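Local coordinates for Ufm1-specific protease (Caenorhabditis elegans, PDB 5EJJ), which cleaves at the C-terminal glycine of the ubiquitin-like modifier ufm-1 as a thiol protease, and helps localise odorant receptors to the cilia of olfactory neurons, at residues A[396-401]-A[422-427]; A[449-454]-A[462-467]; A[481-486]-A[554-559]; A[491-496]-A[500-505]. One frame throughout, in Å; residues are numbered along the deposited sequence.

Interaction 1: residues A[396-401]-A[422-427]; sequences CAYRSF and REIQQA
Ile424 is the first residue of 422-427 to meet the helix of 396-401, and its branches fill the angle between two aromatic side chains almost one turn apart, Tyr398 and Phe401. CG1 is anti to the carbonyl carbon (chi1 -57°) and the chain runs on extended, which sends CD1 to the rim of the Tyr398 ring, 3.3 Å from its CD2. The same methyl lies 3.5 Å from Phe401 CD2. Nearer the backbone, Ile424 CB is in the plane of the tyrosine ring at its edge, 3.9 Å from CE2. A branched aliphatic suits this buried place because separate branches can serve both rings, and Val453 of helix 447-457 adds to the same cluster.

Gln425, the last helical residue here, reaches past the ring to the phenol. Its NE2 donates to Tyr398 OH over 3.2 Å at an N-H...O angle of 155°, with the oxygen in the amide plane, while that plane stands 75° from the ring. OE1 of the same amide bonds Ser441 OG, and Tyr398 OH also bonds the backbone O of Gln443, so the phenol ties together two parts of the chain. With a phenylalanine here, the amide of Gln425 and the carbonyl of Gln443 would probably both lose their partner, leaving the amide held through OE1 and Ser441 alone of the bonds described.

The chemistry is therefore an apolar layer finished by one polar tip: the tyrosine offers an apolar ring edge to Ile424 and a hydrogen-bonding hydroxyl at its end, on a helix that begins with the inferred active-site residue Cys396.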
loop_
_atom_site.group_PDB
_atom_site.type_symbol
_atom_site.label_atom_id
_atom_site.label_comp_id
_atom_site.label_asym_id
_atom_site.label_seq_id
_atom_site.Cartn_x
_atom_site.Cartn_y
_atom_site.Cartn_z
ATOM N N CYS A 396 -21.873 -15.502 12.589
ATOM C CA CYS A 396 -20.512 -15.310 13.123
ATOM C C CYS A 396 -19.373 -15.836 12.232
ATOM O O CYS A 396 -18.368 -15.158 12.022
ATOM C CB CYS A 396 -20.377 -15.829 14.578
ATOM S SG CYS A 396 -20.756 -17.594 14.949
ATOM N N ALA A 397 -19.547 -17.026 11.680
ATOM C CA ALA A 397 -18.504 -17.616 10.862
ATOM C C ALA A 397 -18.535 -17.077 9.445
ATOM O O ALA A 397 -17.517 -17.079 8.765
ATOM C CB ALA A 397 -18.623 -19.127 10.857
ATOM N N TYR A 398 -19.701 -16.631 8.993
ATOM C CA TYR A 398 -19.811 -16.020 7.670
ATOM C C TYR A 398 -18.932 -14.778 7.617
ATOM O O TYR A 398 -18.195 -14.545 6.659
ATOM C CB TYR A 398 -21.249 -15.588 7.396
ATOM C CG TYR A 398 -22.195 -16.694 7.022
ATOM C CD1 TYR A 398 -23.134 -17.156 7.925
ATOM C CD2 TYR A 398 -22.164 -17.258 5.751
ATOM C CE1 TYR A 398 -24.008 -18.160 7.583
ATOM C CE2 TYR A 398 -23.029 -18.258 5.394
ATOM C CZ TYR A 398 -23.952 -18.708 6.318
ATOM O OH TYR A 398 -24.829 -19.708 5.982
ATOM N N ARG A 399 -19.044 -13.983 8.671
ATOM C CA ARG A 399 -18.305 -12.747 8.797
ATOM C C ARG A 399 -16.800 -12.997 8.747
ATOM O O ARG A 399 -16.077 -12.288 8.041
ATOM C CB ARG A 399 -18.711 -12.025 10.088
ATOM C CG ARG A 399 -20.197 -11.686 10.137
ATOM C CD ARG A 399 -20.670 -11.251 8.757
ATOM N NE ARG A 399 -21.922 -10.502 8.777
ATOM C CZ ARG A 399 -22.316 -9.697 7.793
ATOM N NH1 ARG A 399 -21.547 -9.522 6.725
ATOM N NH2 ARG A 399 -23.469 -9.046 7.888
ATOM N N SER A 400 -16.333 -14.009 9.482
ATOM C CA SER A 400 -14.917 -14.364 9.460
ATOM C C SER A 400 -14.516 -14.834 8.083
ATOM O O SER A 400 -13.379 -14.640 7.655
ATOM C CB SER A 400 -14.599 -15.455 10.471
ATOM O OG SER A 400 -14.478 -14.887 11.752
ATOM N N PHE A 401 -15.455 -15.464 7.394
ATOM C CA PHE A 401 -15.208 -15.899 6.036
ATOM C C PHE A 401 -15.008 -14.671 5.168
ATOM O O PHE A 401 -14.115 -14.630 4.320
ATOM C CB PHE A 401 -16.383 -16.708 5.510
ATOM C CG PHE A 401 -16.303 -16.981 4.059
ATOM C CD1 PHE A 401 -15.507 -18.012 3.582
ATOM C CD2 PHE A 401 -17.000 -16.203 3.166
ATOM C CE1 PHE A 401 -15.418 -18.281 2.235
ATOM C CE2 PHE A 401 -16.913 -16.456 1.812
ATOM C CZ PHE A 401 -16.115 -17.503 1.344
ATOM N N ARG A 422 -26.174 -15.426 1.429
ATOM C CA ARG A 422 -26.952 -16.232 0.487
ATOM C C ARG A 422 -26.057 -16.853 -0.567
ATOM O O ARG A 422 -26.280 -17.988 -1.013
ATOM C CB ARG A 422 -28.057 -15.408 -0.183
ATOM C CG ARG A 422 -28.825 -16.165 -1.281
ATOM C CD ARG A 422 -30.253 -15.651 -1.421
ATOM N NE ARG A 422 -31.127 -16.607 -2.101
ATOM C CZ ARG A 422 -31.704 -17.656 -1.513
ATOM N NH1 ARG A 422 -31.493 -17.908 -0.223
ATOM N NH2 ARG A 422 -32.489 -18.463 -2.218
ATOM N N GLU A 423 -25.021 -16.110 -0.931
ATOM C CA GLU A 423 -24.127 -16.534 -1.991
ATOM C C GLU A 423 -23.151 -17.602 -1.509
ATOM O O GLU A 423 -22.700 -18.447 -2.291
ATOM C CB GLU A 423 -23.376 -15.325 -2.529
ATOM C CG GLU A 423 -22.698 -15.581 -3.850
ATOM C CD GLU A 423 -22.471 -14.306 -4.606
ATOM O OE1 GLU A 423 -22.741 -13.224 -4.027
ATOM O OE2 GLU A 423 -22.036 -14.397 -5.776
ATOM N N ILE A 424 -22.821 -17.539 -0.220
ATOM C CA ILE A 424 -21.970 -18.542 0.418
ATOM C C ILE A 424 -22.777 -19.822 0.547
ATOM O O ILE A 424 -22.329 -20.895 0.124
ATOM C CB ILE A 424 -21.485 -18.096 1.834
ATOM C CG1 ILE A 424 -20.743 -16.759 1.761
ATOM C CG2 ILE A 424 -20.580 -19.152 2.460
ATOM C CD1 ILE A 424 -20.466 -16.147 3.108
ATOM N N GLN A 425 -23.972 -19.682 1.126
ATOM C CA GLN A 425 -24.949 -20.765 1.230
ATOM C C GLN A 425 -25.057 -21.569 -0.067
ATOM O O GLN A 425 -24.900 -22.795 -0.059
ATOM C CB GLN A 425 -26.303 -20.204 1.669
ATOM C CG GLN A 425 -26.271 -19.749 3.115
ATOM C CD GLN A 425 -27.401 -18.820 3.488
ATOM O OE1 GLN A 425 -28.256 -18.507 2.659
ATOM N NE2 GLN A 425 -27.412 -18.363 4.744
ATOM N N GLN A 426 -25.251 -20.861 -1.177
ATOM C CA GLN A 426 -25.366 -21.455 -2.510
ATOM C C GLN A 426 -23.873 -21.855 -2.625
ATOM O O GLN A 426 -23.032 -21.016 -2.992
ATOM C CB GLN A 426 -25.602 -20.347 -3.546
ATOM C CG GLN A 426 -27.068 -20.108 -3.890
ATOM C CD GLN A 426 -27.709 -21.331 -4.509
ATOM O OE1 GLN A 426 -27.111 -22.000 -5.369
ATOM N NE2 GLN A 426 -28.924 -21.653 -4.060
ATOM N N ALA A 427 -23.538 -23.110 -2.328
ATOM C CA ALA A 427 -22.161 -23.585 -2.494
ATOM C C ALA A 427 -22.077 -24.788 -1.541
ATOM O O ALA A 427 -22.793 -24.861 -0.532
ATOM C CB ALA A 427 -20.826 -22.857 -2.566
#

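Interaction 2: residues A[449-454]-A[462-467]; sequences EISFVL and CRFIAT
Ser451 and Cys462 stand where helix 449-454 and strand 462-467 come nearest, CA to CA 6.4 Å, with the axes of the two segments 9.8 Å apart and running almost antiparallel at 173°. Chain order makes this a helix-turn-strand unit: helix 447-457 ends, a short connection reverses the chain, and the strand returns along the helix to join the antiparallel sheet of the papain-like (clan CA) peptidase C78 domain. No hydrogen bond links the two segments; the contacts are between side chains.

Cys462 points toward the helix, and its sulfur meets residues about one turn apart. Leu454 CD2 lies 4.0 Å from SG, an apolar contact, and Ser451 OG is 3.9 Å from the same sulfur. A small, soft thiol suits this close approach of strand to helix, and it is also packed by Val555 of the next strand. Leu454 extends the apolar layer the other way, onto Phe401 of helix 396-409.

Two residues farther along the strand, Phe464 turns its ring toward the helix, although its residue is largely exposed. The small serine leaves room for this ring. With OG anti to the backbone N (chi1 163°), the hydroxyl comes to the ring edge, near the ring plane and not over a face: Ser451 OG lies 3.1 Å from Phe464 CZ, while Ser451 CB is 3.6 Å from CE1.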
loop_
_atom_site.group_PDB
_atom_site.type_symbol
_atom_site.label_atom_id
_atom_site.label_comp_id
_atom_site.label_asym_id
_atom_site.label_seq_id
_atom_site.Cartn_x
_atom_site.Cartn_y
_atom_site.Cartn_z
ATOM N N GLU A 449 -17.014 -25.955 6.321
ATOM C CA GLU A 449 -17.614 -25.420 5.104
ATOM C C GLU A 449 -16.917 -24.140 4.632
ATOM O O GLU A 449 -16.758 -23.934 3.426
ATOM C CB GLU A 449 -19.118 -25.189 5.287
ATOM C CG GLU A 449 -19.502 -24.631 6.632
ATOM C CD GLU A 449 -19.659 -25.714 7.679
ATOM O OE1 GLU A 449 -18.786 -25.823 8.566
ATOM O OE2 GLU A 449 -20.645 -26.475 7.604
ATOM N N ILE A 450 -16.531 -23.286 5.585
ATOM C CA ILE A 450 -15.663 -22.139 5.316
ATOM C C ILE A 450 -14.503 -22.567 4.422
ATOM O O ILE A 450 -14.248 -21.958 3.384
ATOM C CB ILE A 450 -15.118 -21.523 6.625
ATOM C CG1 ILE A 450 -16.098 -20.496 7.183
ATOM C CG2 ILE A 450 -13.747 -20.879 6.424
ATOM C CD1 ILE A 450 -15.527 -19.716 8.348
ATOM N N SER A 451 -13.826 -23.641 4.803
ATOM C CA SER A 451 -12.716 -24.151 4.018
ATOM C C SER A 451 -13.177 -24.608 2.639
ATOM O O SER A 451 -12.404 -24.605 1.678
ATOM C CB SER A 451 -12.044 -25.306 4.754
ATOM O OG SER A 451 -11.229 -26.059 3.873
ATOM N N PHE A 452 -14.444 -24.996 2.552
ATOM C CA PHE A 452 -15.004 -25.573 1.335
ATOM C C PHE A 452 -15.477 -24.503 0.340
ATOM O O PHE A 452 -15.131 -24.562 -0.846
ATOM C CB PHE A 452 -16.145 -26.530 1.702
ATOM C CG PHE A 452 -16.771 -27.224 0.517
ATOM C CD1 PHE A 452 -16.147 -28.323 -0.075
ATOM C CD2 PHE A 452 -17.996 -26.786 0.004
ATOM C CE1 PHE A 452 -16.726 -28.962 -1.169
ATOM C CE2 PHE A 452 -18.579 -27.418 -1.089
ATOM C CZ PHE A 452 -17.947 -28.507 -1.676
ATOM N N VAL A 453 -16.274 -23.547 0.831
ATOM C CA VAL A 453 -16.713 -22.378 0.059
ATOM C C VAL A 453 -15.517 -21.657 -0.573
ATOM O O VAL A 453 -15.496 -21.362 -1.764
ATOM C CB VAL A 453 -17.468 -21.375 0.966
ATOM C CG1 VAL A 453 -17.966 -20.189 0.164
ATOM C CG2 VAL A 453 -18.615 -22.054 1.679
ATOM N N LEU A 454 -14.525 -21.381 0.261
ATOM C CA LEU A 454 -13.209 -20.917 -0.157
ATOM C C LEU A 454 -12.557 -21.760 -1.258
ATOM O O LEU A 454 -11.797 -21.240 -2.067
ATOM C CB LEU A 454 -12.284 -20.946 1.063
ATOM C CG LEU A 454 -11.451 -19.727 1.422
ATOM C CD1 LEU A 454 -12.218 -18.451 1.105
ATOM C CD2 LEU A 454 -11.132 -19.825 2.902
ATOM N N CYS A 462 -6.662 -24.804 1.834
ATOM C CA CYS A 462 -6.383 -24.495 3.239
ATOM C C CYS A 462 -5.529 -25.544 3.930
ATOM O O CYS A 462 -5.358 -26.665 3.440
ATOM C CB CYS A 462 -7.668 -24.338 4.041
ATOM S SG CYS A 462 -8.733 -23.035 3.465
ATOM N N ARG A 463 -4.988 -25.144 5.077
ATOM C CA ARG A 463 -4.377 -26.064 6.025
ATOM C C ARG A 463 -5.181 -26.041 7.327
ATOM O O ARG A 463 -5.768 -25.015 7.698
ATOM C CB ARG A 463 -2.905 -25.737 6.247
ATOM C CG ARG A 463 -2.041 -26.243 5.105
ATOM C CD ARG A 463 -0.561 -25.908 5.287
ATOM N NE ARG A 463 -0.057 -26.276 6.609
ATOM C CZ ARG A 463 1.231 -26.454 6.888
ATOM N NH1 ARG A 463 2.140 -26.308 5.931
ATOM N NH2 ARG A 463 1.609 -26.784 8.117
ATOM N N PHE A 464 -5.242 -27.186 8.001
ATOM C CA PHE A 464 -6.107 -27.312 9.166
ATOM C C PHE A 464 -5.299 -27.557 10.438
ATOM O O PHE A 464 -4.269 -28.238 10.418
ATOM C CB PHE A 464 -7.131 -28.434 8.954
ATOM C CG PHE A 464 -7.920 -28.315 7.677
ATOM C CD1 PHE A 464 -9.202 -27.785 7.683
ATOM C CD2 PHE A 464 -7.382 -28.748 6.472
ATOM C CE1 PHE A 464 -9.929 -27.684 6.515
ATOM C CE2 PHE A 464 -8.099 -28.639 5.294
ATOM C CZ PHE A 464 -9.373 -28.112 5.314
ATOM N N ILE A 465 -5.771 -26.980 11.538
ATOM C CA ILE A 465 -5.185 -27.206 12.853
ATOM C C ILE A 465 -6.299 -27.563 13.838
ATOM O O ILE A 465 -7.153 -26.731 14.162
ATOM C CB ILE A 465 -4.403 -25.970 13.344
ATOM C CG1 ILE A 465 -3.002 -25.941 12.740
ATOM C CG2 ILE A 465 -4.270 -25.964 14.848
ATOM C CD1 ILE A 465 -2.198 -24.749 13.217
ATOM N N ALA A 466 -6.291 -28.811 14.301
ATOM C CA ALA A 466 -7.345 -29.315 15.183
ATOM C C ALA A 466 -6.888 -29.584 16.626
ATOM O O ALA A 466 -5.746 -29.972 16.895
ATOM C CB ALA A 466 -7.995 -30.539 14.577
ATOM N N THR A 467 -7.815 -29.399 17.552
ATOM C CA THR A 467 -7.469 -29.243 18.949
ATOM C C THR A 467 -8.489 -29.924 19.871
ATOM O O THR A 467 -9.689 -29.839 19.627
ATOM C CB THR A 467 -7.373 -27.726 19.250
ATOM O OG1 THR A 467 -6.058 -27.251 18.926
ATOM C CG2 THR A 467 -7.688 -27.424 20.687
#

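Interaction 3: residues A[481-486]-A[554-559]; sequences ARHFET and MVLPQP
His483 lays the face of its imidazole over Leu556, in a CH-pi contact: Leu556 CG sits 3.9 Å from the centroid of the His483 ring and only 12° off the ring normal. The ring gets there because CG is anti to the backbone N (chi1 167°), which carries the imidazole off the helix toward the strand. Leucine is apt beneath a flat ring, since its branch point presents a C-H to the centre while CD2 spreads beneath CG and ND1.

The ring edge has other company. Pro557 O lies in the ring plane, 3.7 Å from His483 CE1, with no hydrogen bond between them, while NE2 bonds the backbone O of Thr489. The hydroxyl of that same Thr489 bonds Pro557 O, so one threonine holds both the imidazole and the carbonyl at its edge, which would fix the rotation of the ring.

Next along the chain, Gln558 turns its amide back on its own backbone. NE2 donates to Leu556 O over 2.7 Å from above the carbonyl plane. Within 481-486, Thr486 OG1 donates almost straight in line with the carbonyl of Arg482, just past the helix end.

The contact thus seats the last turn of helix 477-484 on strand 552-557, which runs between strands 462-467 and 491-494. Leu556 also touches Ile465 and His483 also touches Val491, whereas Pro557 packs on Ile404 and Phe408 of helix 396-409.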
loop_
_atom_site.group_PDB
_atom_site.type_symbol
_atom_site.label_atom_id
_atom_site.label_comp_id
_atom_site.label_asym_id
_atom_site.label_seq_id
_atom_site.Cartn_x
_atom_site.Cartn_y
_atom_site.Cartn_z
ATOM N N ALA A 481 2.229 -19.236 14.790
ATOM C CA ALA A 481 3.167 -18.144 14.516
ATOM C C ALA A 481 3.832 -18.372 13.160
ATOM O O ALA A 481 3.930 -17.464 12.338
ATOM C CB ALA A 481 4.219 -18.055 15.605
ATOM N N ARG A 482 4.278 -19.603 12.940
ATOM C CA ARG A 482 4.872 -20.003 11.677
ATOM C C ARG A 482 3.950 -19.680 10.508
ATOM O O ARG A 482 4.417 -19.337 9.421
ATOM C CB ARG A 482 5.166 -21.501 11.696
ATOM C CG ARG A 482 5.782 -22.019 10.417
ATOM C CD ARG A 482 7.274 -22.216 10.580
ATOM N NE ARG A 482 7.962 -22.227 9.291
ATOM C CZ ARG A 482 8.632 -21.192 8.791
ATOM N NH1 ARG A 482 8.717 -20.050 9.473
ATOM N NH2 ARG A 482 9.222 -21.301 7.607
ATOM N N HIS A 483 2.641 -19.798 10.727
ATOM C CA HIS A 483 1.667 -19.480 9.682
ATOM C C HIS A 483 1.766 -18.020 9.314
ATOM O O HIS A 483 2.075 -17.682 8.168
ATOM C CB HIS A 483 0.229 -19.782 10.123
ATOM C CG HIS A 483 -0.816 -19.187 9.223
ATOM N ND1 HIS A 483 -1.040 -19.636 7.935
ATOM C CD2 HIS A 483 -1.689 -18.170 9.424
ATOM C CE1 HIS A 483 -2.004 -18.919 7.385
ATOM N NE2 HIS A 483 -2.418 -18.026 8.268
ATOM N N PHE A 484 1.497 -17.165 10.299
ATOM C CA PHE A 484 1.530 -15.715 10.113
ATOM C C PHE A 484 2.828 -15.172 9.485
ATOM O O PHE A 484 2.797 -14.191 8.752
ATOM C CB PHE A 484 1.273 -15.019 11.441
ATOM C CG PHE A 484 -0.151 -15.070 11.888
ATOM C CD1 PHE A 484 -1.173 -14.714 11.036
ATOM C CD2 PHE A 484 -0.470 -15.453 13.178
ATOM C CE1 PHE A 484 -2.491 -14.748 11.462
ATOM C CE2 PHE A 484 -1.780 -15.484 13.608
ATOM C CZ PHE A 484 -2.787 -15.133 12.754
ATOM N N GLU A 485 3.964 -15.804 9.769
ATOM C CA GLU A 485 5.232 -15.361 9.207
ATOM C C GLU A 485 5.390 -15.846 7.765
ATOM O O GLU A 485 6.355 -15.514 7.085
ATOM C CB GLU A 485 6.404 -15.844 10.075
ATOM C CG GLU A 485 7.551 -14.825 10.237
ATOM C CD GLU A 485 8.581 -14.856 9.089
ATOM O OE1 GLU A 485 9.086 -15.960 8.762
ATOM O OE2 GLU A 485 8.892 -13.774 8.521
ATOM N N THR A 486 4.435 -16.627 7.287
ATOM C CA THR A 486 4.551 -17.219 5.961
ATOM C C THR A 486 3.332 -16.892 5.122
ATOM O O THR A 486 3.328 -15.940 4.355
ATOM C CB THR A 486 4.687 -18.750 6.040
ATOM O OG1 THR A 486 5.791 -19.083 6.882
ATOM C CG2 THR A 486 4.923 -19.337 4.657
ATOM N N MET A 554 -9.279 -24.943 13.343
ATOM C CA MET A 554 -8.609 -23.758 12.799
ATOM C C MET A 554 -8.372 -23.896 11.291
ATOM O O MET A 554 -7.767 -24.881 10.821
ATOM C CB MET A 554 -7.273 -23.534 13.516
ATOM C CG MET A 554 -7.186 -22.244 14.315
ATOM S SD MET A 554 -5.874 -22.238 15.579
ATOM C CE MET A 554 -6.284 -23.714 16.505
ATOM N N VAL A 555 -8.857 -22.919 10.527
ATOM C CA VAL A 555 -8.610 -22.910 9.084
ATOM C C VAL A 555 -7.605 -21.812 8.721
ATOM O O VAL A 555 -7.712 -20.668 9.185
ATOM C CB VAL A 555 -9.921 -22.851 8.239
ATOM C CG1 VAL A 555 -10.915 -21.886 8.835
ATOM C CG2 VAL A 555 -9.623 -22.484 6.796
ATOM N N LEU A 556 -6.623 -22.211 7.913
ATOM C CA LEU A 556 -5.408 -21.460 7.640
ATOM C C LEU A 556 -5.235 -21.273 6.142
ATOM O O LEU A 556 -4.571 -22.093 5.489
ATOM C CB LEU A 556 -4.206 -22.244 8.159
ATOM C CG LEU A 556 -3.707 -21.923 9.564
ATOM C CD1 LEU A 556 -4.813 -22.003 10.573
ATOM C CD2 LEU A 556 -2.580 -22.853 9.944
ATOM N N PRO A 557 -5.817 -20.192 5.589
ATOM C CA PRO A 557 -5.849 -19.992 4.135
ATOM C C PRO A 557 -4.468 -19.887 3.504
ATOM O O PRO A 557 -3.581 -19.220 4.044
ATOM C CB PRO A 557 -6.630 -18.688 3.991
ATOM C CG PRO A 557 -7.488 -18.624 5.238
ATOM C CD PRO A 557 -6.593 -19.162 6.300
ATOM N N GLN A 558 -4.278 -20.570 2.384
ATOM C CA GLN A 558 -2.992 -20.533 1.691
ATOM C C GLN A 558 -3.129 -19.715 0.416
ATOM O O GLN A 558 -4.002 -19.976 -0.415
ATOM C CB GLN A 558 -2.499 -21.944 1.332
ATOM C CG GLN A 558 -2.611 -22.990 2.437
ATOM C CD GLN A 558 -1.565 -22.824 3.526
ATOM O OE1 GLN A 558 -0.395 -23.173 3.342
ATOM N NE2 GLN A 558 -1.985 -22.299 4.671
ATOM N N PRO A 559 -2.260 -18.718 0.245
ATOM C CA PRO A 559 -2.300 -17.900 -0.968
ATOM C C PRO A 559 -1.559 -18.618 -2.086
ATOM O O PRO A 559 -0.589 -19.342 -1.806
ATOM C CB PRO A 559 -1.531 -16.635 -0.563
ATOM C CG PRO A 559 -1.247 -16.779 0.923
ATOM C CD PRO A 559 -1.232 -18.245 1.183
#

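Interaction 4: residues A[491-496]-A[500-505]; sequences VMIGGN and HTILGV
Ile502 holds CG1 anti to its carbonyl carbon (chi1 -68°) and runs on extended, which brings CD1 to 3.9 Å from Ile493 CB on the facing strand. Ile493 in turn sends CG1 anti to its backbone N (chi1 179°), putting CG2 in the crowded position between N and carbonyl carbon, where it rests 3.5 Å from His500 CB. Val491 joins the same side, its CB 4.1 Å from Ile502 CB. Three beta-branched residues, with a strong liking for extended backbone, make an apolar patch that Phe484, His483 and Met554 help to cover.

The backbones pair as a beta hairpin of the papain-like peptidase domain. Val491 with Ile502 and Ile493 with His500 are hydrogen-bonded pairs, each bonded both ways; Ile493 N reaches His500 O at 2.9 Å and His500 N reaches Ile493 O at 3.2 Å. Between them Met492 and Thr501 form the non-hydrogen-bonded pair, and Thr501 CA makes a C-H...O contact of 3.1 Å to Val491 O. Gly494 then centres an inverse gamma turn as the first strand gives out.

An alanine in place of Ile502 would probably uncover Ile493 CB and CG2 and open a gap in the apolar patch, though the main-chain bonds could remain.

On the other side, Met492 packs on Val555, and Thr501 OG1 hydrogen-bonds Ser400 OG on the helix that starts at Cys396. His500, on the face of Ile493 and Ile502, turns its ring away from the hairpin toward the active site, where it meets the ring of His522, inferred to be catalytic, and touches Asp520, assigned there by similarity.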
loop_
_atom_site.group_PDB
_atom_site.type_symbol
_atom_site.label_atom_id
_atom_site.label_comp_id
_atom_site.label_asym_id
_atom_site.label_seq_id
_atom_site.Cartn_x
_atom_site.Cartn_y
_atom_site.Cartn_z
ATOM N N VAL A 491 -6.690 -15.949 10.355
ATOM C CA VAL A 491 -7.025 -17.323 10.696
ATOM C C VAL A 491 -8.420 -17.383 11.290
ATOM O O VAL A 491 -8.748 -16.621 12.211
ATOM C CB VAL A 491 -5.997 -17.901 11.689
ATOM C CG1 VAL A 491 -6.521 -19.149 12.359
ATOM C CG2 VAL A 491 -4.692 -18.184 10.967
ATOM N N MET A 492 -9.252 -18.265 10.741
ATOM C CA MET A 492 -10.539 -18.515 11.359
ATOM C C MET A 492 -10.414 -19.642 12.373
ATOM O O MET A 492 -10.015 -20.774 12.045
ATOM C CB MET A 492 -11.623 -18.827 10.337
ATOM C CG MET A 492 -12.961 -19.223 10.983
ATOM S SD MET A 492 -13.245 -21.010 11.249
ATOM C CE MET A 492 -14.886 -20.930 11.960
ATOM N N ILE A 493 -10.740 -19.294 13.617
ATOM C CA ILE A 493 -10.720 -20.230 14.730
ATOM C C ILE A 493 -12.154 -20.703 14.964
ATOM O O ILE A 493 -13.068 -19.900 15.222
ATOM C CB ILE A 493 -10.065 -19.593 16.006
ATOM C CG1 ILE A 493 -10.064 -20.557 17.190
ATOM C CG2 ILE A 493 -10.755 -18.310 16.405
ATOM C CD1 ILE A 493 -9.067 -21.634 17.087
ATOM N N GLY A 494 -12.345 -22.013 14.809
ATOM C CA GLY A 494 -13.636 -22.650 14.998
ATOM C C GLY A 494 -13.848 -22.977 16.458
ATOM O O GLY A 494 -13.497 -24.066 16.927
ATOM N N GLY A 495 -14.415 -22.009 17.178
ATOM C CA GLY A 495 -14.725 -22.159 18.588
ATOM C C GLY A 495 -15.819 -23.174 18.716
ATOM O O GLY A 495 -16.251 -23.725 17.701
ATOM N N ASN A 496 -16.310 -23.445 19.916
ATOM C CA ASN A 496 -17.357 -24.458 19.921
ATOM C C ASN A 496 -18.755 -23.988 19.514
ATOM O O ASN A 496 -19.330 -24.509 18.547
ATOM C CB ASN A 496 -17.290 -25.389 21.127
ATOM C CG ASN A 496 -16.224 -26.464 20.937
ATOM O OD1 ASN A 496 -16.505 -27.668 20.907
ATOM N ND2 ASN A 496 -14.984 -26.016 20.773
ATOM N N HIS A 500 -14.289 -16.984 15.642
ATOM C CA HIS A 500 -13.479 -15.764 15.709
ATOM C C HIS A 500 -12.394 -15.754 14.615
ATOM O O HIS A 500 -12.066 -16.798 14.028
ATOM C CB HIS A 500 -12.814 -15.617 17.086
ATOM C CG HIS A 500 -13.776 -15.426 18.222
ATOM N ND1 HIS A 500 -15.132 -15.310 18.047
ATOM C CD2 HIS A 500 -13.555 -15.318 19.556
ATOM C CE1 HIS A 500 -15.718 -15.145 19.226
ATOM N NE2 HIS A 500 -14.782 -15.141 20.152
ATOM N N THR A 501 -11.841 -14.575 14.335
ATOM C CA THR A 501 -10.686 -14.485 13.449
ATOM C C THR A 501 -9.432 -14.160 14.259
ATOM O O THR A 501 -9.456 -13.282 15.121
ATOM C CB THR A 501 -10.877 -13.426 12.360
ATOM O OG1 THR A 501 -12.259 -13.360 11.979
ATOM C CG2 THR A 501 -10.038 -13.781 11.148
ATOM N N ILE A 502 -8.347 -14.889 14.002
ATOM C CA ILE A 502 -7.078 -14.627 14.682
ATOM C C ILE A 502 -6.087 -13.877 13.778
ATOM O O ILE A 502 -5.682 -14.368 12.721
ATOM C CB ILE A 502 -6.431 -15.920 15.223
ATOM C CG1 ILE A 502 -7.272 -16.503 16.357
ATOM C CG2 ILE A 502 -5.017 -15.651 15.728
ATOM C CD1 ILE A 502 -6.723 -17.813 16.913
ATOM N N LEU A 503 -5.705 -12.681 14.213
ATOM C CA LEU A 503 -4.838 -11.803 13.437
ATOM C C LEU A 503 -3.365 -11.909 13.816
ATOM O O LEU A 503 -2.491 -11.554 13.030
ATOM C CB LEU A 503 -5.308 -10.359 13.581
ATOM C CG LEU A 503 -6.707 -10.163 13.009
ATOM C CD1 LEU A 503 -7.178 -8.751 13.238
ATOM C CD2 LEU A 503 -6.702 -10.504 11.539
ATOM N N GLY A 504 -3.085 -12.391 15.018
ATOM C CA GLY A 504 -1.708 -12.522 15.445
ATOM C C GLY A 504 -1.538 -13.127 16.819
ATOM O O GLY A 504 -2.501 -13.329 17.560
ATOM N N VAL A 505 -0.288 -13.414 17.154
ATOM C CA VAL A 505 0.053 -13.991 18.440
ATOM C C VAL A 505 1.077 -13.111 19.210
ATOM O O VAL A 505 1.722 -12.240 18.625
ATOM C CB VAL A 505 0.537 -15.442 18.251
ATOM C CG1 VAL A 505 -0.626 -16.316 17.854
ATOM C CG2 VAL A 505 1.598 -15.514 17.182
#

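Read from the N terminus, interaction 1 closes a 20-residue, partly helical connection between helices 396-409 and 421-425. Interaction 2 follows in series, closing a much shorter connection from helix 447-457 to strand 462-467. The two share a core, since Val453 meets both Phe401 and Ile424. Interaction 3 then spans 67 residues to bring helix 477-484 onto the late strand 552-557, and the hairpin of interaction 4 is nested within that loop; no contacts cross. Interactions 2, 3 and 4 share one sheet through strand 552-557, and the helix of interaction 1 is tied to it through the hairpin of interaction 4.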